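Local atomic coordinates of ABC transporter, substrate binding protein (Polyamine) (Agrobacterium tumefaciens, PDB entry 4EUO), a protein that binds gamma-aminobutyric acid selectively as a periplasmic solute-binding protein and probably hands it to an ABC transporter. Residues F166-L169 against D170-K173; M294-W297 against A298-D302. One frame throughout, in Å; residues are numbered along the deposited sequence.

Contact 1. Residues F166-L169 against D170-K173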
loop_
_atom_site.group_PDB
_atom_site.type_symbol
_atom_site.label_atom_id
_atom_site.label_comp_id
_atom_site.label_asym_id
_atom_site.label_seq_id
_atom_site.Cartn_x
_atom_site.Cartn_y
_atom_site.Cartn_z
ATOM N N PHE A 166 0.167 -17.143 13.246
ATOM C CA PHE A 166 -1.018 -17.901 12.852
ATOM C C PHE A 166 -1.810 -18.374 14.069
ATOM O O PHE A 166 -3.047 -18.351 14.041
ATOM C CB PHE A 166 -0.600 -19.088 11.969
ATOM C CG PHE A 166 -0.015 -18.723 10.619
ATOM C CD1 PHE A 166 -0.554 -17.691 9.858
ATOM C CD2 PHE A 166 1.041 -19.446 10.083
ATOM C CE1 PHE A 166 -0.005 -17.363 8.598
ATOM C CE2 PHE A 166 1.567 -19.137 8.821
ATOM C CZ PHE A 166 1.061 -18.073 8.103
ATOM N N LYS A 167 -1.105 -18.752 15.167
ATOM C CA LYS A 167 -1.844 -19.120 16.390
ATOM C C LYS A 167 -2.634 -17.930 16.926
ATOM O O LYS A 167 -3.776 -18.098 17.355
ATOM C CB LYS A 167 -0.883 -19.632 17.473
ATOM C CG LYS A 167 -0.400 -21.040 17.164
ATOM C CD LYS A 167 0.551 -21.591 18.223
ATOM C CE LYS A 167 0.943 -23.022 17.938
ATOM N NZ LYS A 167 1.951 -23.521 18.915
ATOM N N LYS A 168 -2.058 -16.718 16.868
ATOM C CA LYS A 168 -2.755 -15.528 17.328
ATOM C C LYS A 168 -3.952 -15.217 16.395
ATOM O O LYS A 168 -5.047 -14.903 16.860
ATOM C CB LYS A 168 -1.793 -14.326 17.405
ATOM C CG LYS A 168 -2.431 -13.033 17.964
ATOM C CD LYS A 168 -3.033 -13.196 19.379
ATOM C CE LYS A 168 -3.288 -11.837 19.941
ATOM N NZ LYS A 168 -3.979 -11.917 21.256
ATOM N N LEU A 169 -3.750 -15.315 15.082
ATOM C CA LEU A 169 -4.856 -15.117 14.132
ATOM C C LEU A 169 -5.971 -16.153 14.325
ATOM O O LEU A 169 -7.138 -15.812 14.210
ATOM C CB LEU A 169 -4.362 -15.139 12.680
ATOM C CG LEU A 169 -3.626 -13.864 12.297
ATOM C CD1 LEU A 169 -2.649 -14.144 11.149
ATOM C CD2 LEU A 169 -4.618 -12.755 11.937
ATOM N N ASP A 170 -5.612 -17.407 14.677
ATOM C CA ASP A 170 -6.621 -18.448 14.917
ATOM C C ASP A 170 -7.588 -18.050 16.012
ATOM O O ASP A 170 -8.753 -18.470 15.947
ATOM C CB ASP A 170 -5.930 -19.746 15.321
ATOM C CG ASP A 170 -5.391 -20.550 14.165
ATOM O OD1 ASP A 170 -5.742 -20.235 13.009
ATOM O OD2 ASP A 170 -4.614 -21.507 14.414
ATOM N N THR A 171 -7.146 -17.250 17.018
ATOM C CA THR A 171 -8.042 -16.863 18.108
ATOM C C THR A 171 -9.211 -15.990 17.651
ATOM O O THR A 171 -10.210 -15.862 18.382
ATOM C CB THR A 171 -7.276 -16.172 19.250
ATOM O OG1 THR A 171 -6.856 -14.861 18.847
ATOM C CG2 THR A 171 -6.099 -16.987 19.784
ATOM N N ILE A 172 -9.103 -15.354 16.451
ATOM C CA ILE A 172 -10.162 -14.472 15.968
ATOM C C ILE A 172 -10.589 -14.821 14.556
ATOM O O ILE A 172 -11.404 -14.087 13.998
ATOM C CB ILE A 172 -9.717 -12.980 16.020
ATOM C CG1 ILE A 172 -8.547 -12.691 15.047
ATOM C CG2 ILE A 172 -9.362 -12.566 17.453
ATOM C CD1 ILE A 172 -8.405 -11.198 14.683
ATOM N N LYS A 173 -10.065 -15.920 13.987
ATOM C CA LYS A 173 -10.271 -16.269 12.587
ATOM C C LYS A 173 -11.722 -16.235 12.140
ATOM O O LYS A 173 -12.015 -15.695 11.076
ATOM C CB LYS A 173 -9.621 -17.615 12.260
ATOM C CG LYS A 173 -9.372 -17.814 10.770
ATOM C CD LYS A 173 -8.740 -19.161 10.532
ATOM C CE LYS A 173 -8.339 -19.339 9.096
ATOM N NZ LYS A 173 -7.916 -20.754 8.871
HETATM O O HOH W 1 -6.539 -12.805 20.593
#

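Contact 2. Residues M294-W297 against A298-D302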
loop_
_atom_site.group_PDB
_atom_site.type_symbol
_atom_site.label_atom_id
_atom_site.label_comp_id
_atom_site.label_asym_id
_atom_site.label_seq_id
_atom_site.Cartn_x
_atom_site.Cartn_y
_atom_site.Cartn_z
ATOM N N MET A 294 10.058 -4.609 3.990
ATOM C CA MET A 294 9.701 -5.128 2.669
ATOM C C MET A 294 10.806 -5.894 2.017
ATOM O O MET A 294 10.524 -6.750 1.179
ATOM C CB MET A 294 9.221 -4.010 1.757
ATOM C CG MET A 294 7.954 -3.297 2.302
ATOM S SD MET A 294 7.282 -2.164 1.093
ATOM C CE MET A 294 8.592 -0.989 0.894
ATOM N N ASN A 295 12.068 -5.625 2.406
ATOM C CA ASN A 295 13.179 -6.392 1.850
ATOM C C ASN A 295 13.179 -7.811 2.427
ATOM O O ASN A 295 13.394 -8.784 1.702
ATOM C CB ASN A 295 14.477 -5.673 2.122
ATOM C CG ASN A 295 14.603 -4.432 1.278
ATOM O OD1 ASN A 295 14.999 -3.365 1.761
ATOM N ND2 ASN A 295 14.231 -4.538 0.005
ATOM N N TYR A 296 12.855 -7.939 3.704
ATOM C CA TYR A 296 12.729 -9.249 4.318
ATOM C C TYR A 296 11.634 -10.039 3.610
ATOM O O TYR A 296 11.827 -11.200 3.231
ATOM C CB TYR A 296 12.368 -9.119 5.810
ATOM C CG TYR A 296 12.138 -10.455 6.458
ATOM C CD1 TYR A 296 13.197 -11.182 6.990
ATOM C CD2 TYR A 296 10.852 -10.996 6.557
ATOM C CE1 TYR A 296 12.992 -12.425 7.566
ATOM C CE2 TYR A 296 10.637 -12.236 7.123
ATOM C CZ TYR A 296 11.708 -12.945 7.635
ATOM O OH TYR A 296 11.483 -14.172 8.165
ATOM N N TRP A 297 10.476 -9.403 3.389
ATOM C CA TRP A 297 9.397 -10.054 2.680
ATOM C C TRP A 297 9.812 -10.398 1.242
ATOM O O TRP A 297 9.520 -11.516 0.782
ATOM C CB TRP A 297 8.143 -9.167 2.685
ATOM C CG TRP A 297 7.284 -9.379 3.893
ATOM C CD1 TRP A 297 7.463 -8.860 5.146
ATOM C CD2 TRP A 297 6.087 -10.149 3.937
ATOM N NE1 TRP A 297 6.425 -9.247 5.969
ATOM C CE2 TRP A 297 5.557 -10.031 5.246
ATOM C CE3 TRP A 297 5.353 -10.843 2.973
ATOM C CZ2 TRP A 297 4.345 -10.617 5.613
ATOM C CZ3 TRP A 297 4.145 -11.410 3.329
ATOM C CH2 TRP A 297 3.654 -11.302 4.634
ATOM N N ALA A 298 10.516 -9.502 0.543
ATOM C CA ALA A 298 10.924 -9.790 -0.840
ATOM C C ALA A 298 11.803 -11.053 -0.870
ATOM O O ALA A 298 11.628 -11.889 -1.751
ATOM C CB ALA A 298 11.720 -8.626 -1.381
ATOM N N GLN A 299 12.677 -11.220 0.133
ATOM C CA GLN A 299 13.617 -12.375 0.170
ATOM C C GLN A 299 12.898 -13.680 0.462
ATOM O O GLN A 299 13.449 -14.752 0.154
ATOM C CB GLN A 299 14.702 -12.148 1.236
ATOM C CG GLN A 299 15.677 -11.020 0.906
ATOM C CD GLN A 299 16.730 -10.756 1.994
ATOM O OE1 GLN A 299 17.010 -9.616 2.371
ATOM N NE2 GLN A 299 17.356 -11.783 2.524
ATOM N N HIS A 300 11.705 -13.633 1.073
ATOM C CA HIS A 300 10.975 -14.831 1.488
ATOM C C HIS A 300 9.564 -14.809 0.908
ATOM O O HIS A 300 8.667 -15.494 1.416
ATOM C CB HIS A 300 10.871 -14.837 3.033
ATOM C CG HIS A 300 12.193 -14.717 3.758
ATOM N ND1 HIS A 300 12.913 -15.828 4.196
ATOM C CD2 HIS A 300 12.871 -13.607 4.107
ATOM C CE1 HIS A 300 14.009 -15.339 4.772
ATOM N NE2 HIS A 300 14.029 -14.006 4.745
ATOM N N ARG A 301 9.365 -14.062 -0.181
ATOM C CA ARG A 301 7.999 -13.802 -0.635
ATOM C C ARG A 301 7.163 -14.998 -0.957
ATOM O O ARG A 301 6.009 -15.098 -0.519
ATOM C CB ARG A 301 7.982 -12.780 -1.759
ATOM C CG ARG A 301 6.682 -12.001 -1.868
ATOM C CD ARG A 301 6.745 -10.926 -2.953
ATOM N NE ARG A 301 5.454 -10.232 -3.018
ATOM C CZ ARG A 301 4.364 -10.715 -3.604
ATOM N NH1 ARG A 301 4.439 -11.797 -4.378
ATOM N NH2 ARG A 301 3.206 -10.074 -3.490
ATOM N N ASP A 302 7.746 -15.931 -1.746
ATOM C CA ASP A 302 6.980 -17.099 -2.156
ATOM C C ASP A 302 6.658 -18.000 -0.984
ATOM O O ASP A 302 5.540 -18.518 -0.886
ATOM C CB ASP A 302 7.766 -17.881 -3.219
ATOM C CG ASP A 302 8.031 -17.073 -4.461
ATOM O OD1 ASP A 302 7.200 -16.212 -4.787
ATOM O OD2 ASP A 302 9.063 -17.324 -5.120
#

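Contact 1. Residues F166-L169 against D170-K173
Phe-166 O accepts an i to i+4 hydrogen bond from Asp-170 N at 2.8 Å, and the carboxylate of Asp-170 folds back beside the same carbonyl. At Lys-167 the helical pattern fades: its O receives a weak bond from Thr-171 N, 3.5 Å long, and lies against the CG2 methyl of that threonine. Lys-168 O is gripped twice by Thr-171, by its N at 3.2 Å, well above the carbonyl plane, and by OG1 at 2.7 Å, in that plane. The hydroxyl gets there because chi1 of 72° sets OG1 between the backbone N and the carbonyl carbon, pointing back along the chain to Lys-168 O. A water ties the same OG1 to Lys-168 NZ, accepting from the amine at 2.8 Å and donating to the hydroxyl. Leu-169 O accepts from Ile-172 N at 3.0 Å, an i to i+3 bond whose donor stands above the carbonyl plane. Phe-166 stacks on Trp-311 of helix 301-313, and NE1 of that tryptophan hydrogen-bonds Asp-170 OD1, while Lys-314 forms a salt bridge with OD2. Leu-169 packs between that helix and helix 142-149, and the chain runs on to strand 176-179.

Contact 2. Residues M294-W297 against A298-D302
Met-294 O accepts a hydrogen bond from Ala-298 N at 2.8 Å, the shortest in this contact, in the short helix 294-299, which is followed, after a break at His-300, by helix 301-313. Gln-299 N repeats the i to i+4 pattern on Asn-295 O at 3.0 Å, and the CG of Gln-299 rests on that same oxygen. At His-300 the pattern shifts: its N bonds Trp-297 O at 3.1 Å, an i to i+3 contact approached from above the carbonyl plane. His-300 takes the N-cap position of the next helix, with phi -126° marking the break. Trp-297 O also lies against CB of Arg-301, 3.2 Å away. The buried indole of Trp-297 bonds Glu-144 through NE1, whereas the extended Arg-301 reaches a salt bridge with Asp-62 of helix 61-67. Tyr-296, whose CG is anti to the backbone N (chi1 176°), swings its ring along the helix toward His-300, and its hydroxyl is held by Leu-160 N. The two rings overlap obliquely, centroids 4.3 Å apart and planes at 31°, with His-300 NE2 over one phenol face, 3.4 Å from Tyr-296 CE1.

Helix 301-313 joins the two sites: contact 2 sets up its start at the N-cap residue His-300, and its far end covers contact 1. The centres of the contacts are 22 Å apart and their nearest atoms are about 8 Å apart without touching; helix 301-313, which begins in contact 2, spans the gap. Contact 2 is the one near the ligand, the Met-294 side chain lying about 8 Å from the bound gamma-aminobutyric acid, and helix 61-67, which meets contact 2, follows directly on strand 56-60 with the pocket residue Glu-60. Contact 1 is peripheral, 23 Å from the centre of the chain against 15 Å for contact 2. Both contacts contain an i to i+3 backbone bond where regular helix gives way.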